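Local coordinates for protein putative TetR family transcriptional regulator (Streptomyces coelicolor A3, PDB 3BQY) that probably binds DNA through an N-terminal helix-turn-helix domain and regulates transcription, as in other TetR-family repressors, at residues T144-A149 with G156-E161. Sequence-based numbering, arbitrary orientation.
Sequences TLEEQA and GGPLDE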
# COMPACT_ATOMS: atom_id res chain seq x y z
N THR A 144 -3.13 -4.22 -3.86
CA THR A 144 -4.59 -4.33 -3.77
C THR A 144 -5.23 -2.94 -3.56
O THR A 144 -6.28 -2.62 -4.13
CB THR A 144 -5.00 -5.34 -2.67
OG1 THR A 144 -4.28 -6.57 -2.90
CG2 THR A 144 -6.52 -5.66 -2.76
N LEU A 145 -4.59 -2.10 -2.76
CA LEU A 145 -5.03 -0.71 -2.60
C LEU A 145 -5.13 -0.00 -3.93
O LEU A 145 -6.13 0.67 -4.23
CB LEU A 145 -4.04 0.07 -1.73
CG LEU A 145 -4.12 -0.03 -0.23
CD1 LEU A 145 -2.86 0.58 0.33
CD2 LEU A 145 -5.35 0.76 0.27
N GLU A 146 -4.08 -0.14 -4.73
CA GLU A 146 -4.06 0.53 -6.03
C GLU A 146 -5.01 -0.10 -7.05
O GLU A 146 -5.62 0.61 -7.85
CB GLU A 146 -2.63 0.66 -6.56
CG GLU A 146 -1.70 1.42 -5.53
CD GLU A 146 -2.02 2.93 -5.32
OE1 GLU A 146 -3.20 3.38 -5.45
OE2 GLU A 146 -1.07 3.69 -5.02
N GLU A 147 -5.17 -1.43 -7.00
CA GLU A 147 -6.17 -2.10 -7.84
C GLU A 147 -7.58 -1.60 -7.49
O GLU A 147 -8.38 -1.27 -8.40
CB GLU A 147 -6.11 -3.63 -7.66
CG GLU A 147 -7.29 -4.34 -8.34
CD GLU A 147 -7.16 -5.86 -8.38
OE1 GLU A 147 -6.13 -6.42 -7.94
OE2 GLU A 147 -8.10 -6.50 -8.87
N GLN A 148 -7.89 -1.51 -6.19
CA GLN A 148 -9.21 -1.03 -5.78
C GLN A 148 -9.46 0.45 -6.09
O GLN A 148 -10.58 0.84 -6.46
CB GLN A 148 -9.52 -1.39 -4.32
CG GLN A 148 -9.74 -2.90 -4.20
CD GLN A 148 -10.02 -3.35 -2.80
OE1 GLN A 148 -9.34 -2.95 -1.86
NE2 GLN A 148 -11.01 -4.24 -2.65
N ALA A 149 -8.42 1.26 -5.95
CA ALA A 149 -8.50 2.68 -6.33
C ALA A 149 -8.89 2.84 -7.81
O ALA A 149 -9.66 3.75 -8.16
CB ALA A 149 -7.20 3.39 -6.04
N GLY A 156 -8.59 6.28 -9.96
CA GLY A 156 -7.79 6.82 -8.86
C GLY A 156 -6.50 6.04 -8.74
O GLY A 156 -6.33 4.99 -9.38
N GLY A 157 -5.58 6.54 -7.92
CA GLY A 157 -4.27 5.92 -7.77
C GLY A 157 -3.32 6.60 -8.73
O GLY A 157 -3.75 7.03 -9.81
N PRO A 158 -2.03 6.72 -8.36
CA PRO A 158 -1.09 7.49 -9.20
C PRO A 158 -0.80 6.86 -10.57
O PRO A 158 -0.40 7.59 -11.49
CB PRO A 158 0.19 7.52 -8.36
CG PRO A 158 0.09 6.29 -7.48
CD PRO A 158 -1.37 6.17 -7.15
N LEU A 159 -0.98 5.54 -10.70
CA LEU A 159 -0.63 4.84 -11.95
C LEU A 159 -1.86 4.14 -12.53
O LEU A 159 -1.76 3.06 -13.13
CB LEU A 159 0.52 3.85 -11.72
CG LEU A 159 1.83 4.44 -11.17
CD1 LEU A 159 2.84 3.34 -10.89
CD2 LEU A 159 2.39 5.46 -12.15
N ASP A 160 -3.02 4.77 -12.35
CA ASP A 160 -4.28 4.25 -12.86
C ASP A 160 -4.13 4.07 -14.37
O ASP A 160 -3.76 5.00 -15.10
CB ASP A 160 -5.42 5.21 -12.52
CG ASP A 160 -6.80 4.69 -12.93
OD1 ASP A 160 -6.95 4.13 -14.03
OD2 ASP A 160 -7.75 4.86 -12.15
N GLU A 161 -4.37 2.83 -14.80
CA GLU A 161 -4.41 2.42 -16.21
C GLU A 161 -4.99 3.46 -17.18
O GLU A 161 -4.28 3.94 -18.07
CB GLU A 161 -5.15 1.09 -16.37
CG GLU A 161 -5.94 0.64 -15.13
CD GLU A 161 -7.42 0.46 -15.41
OE1 GLU A 161 -7.90 0.90 -16.49
OE2 GLU A 161 -8.11 -0.11 -14.54
O HOH W 1 -4.75 2.85 -9.22
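The carboxylate of Glu146 reaches from the helix to the loop, where OE2 lies 3.3 Å from Pro158 CD, with Pro158 CG a little farther off, while OE1 rests 3.6 Å from Gly157 CA. CG stands anti to the carbonyl carbon (chi1 -56°) and the chain bends at chi2, which carries the carboxylate to the loop. The Glu146 and Pro158 side chains cross at about a right angle. Shortening Glu146 to an alanine removes the carboxylate and is likely to open a gap beside CD and CG of the proline and Gly157 CA. One turn further on, the methyl of Ala149 sits against the Gly156 carbonyl, with Ala149 CB 3.8 Å from Gly156 O. Both glycines have backbone angles that suit glycine alone, and a side chain on Gly157 would run into Glu146 OE1.

Polar linkage is indirect: a single water donates to Glu146 O (2.8 Å) and to Gly156 O (2.7 Å), bridging the two backbones. Within the loop, Asp160 OD2 accepts the Gly156 N-H through its anti lone pair (2.7 Å, 163°). Asp160, at the N-cap of helix 161-167, ties the loop to that helix, its OD1 making a weak bond to Ala162 N.

Within the tetracyclin repressor-like C-terminal domain, the contact thus joins the C-terminal end of helix 126-151 to the loop leading into helix 161-167. Helices 73-89 and 94-99 pack on residues 144-149; Leu145 and the loop meet the second subunit, whose Thr104 OG1 hydrogen-bonds to Pro158 O.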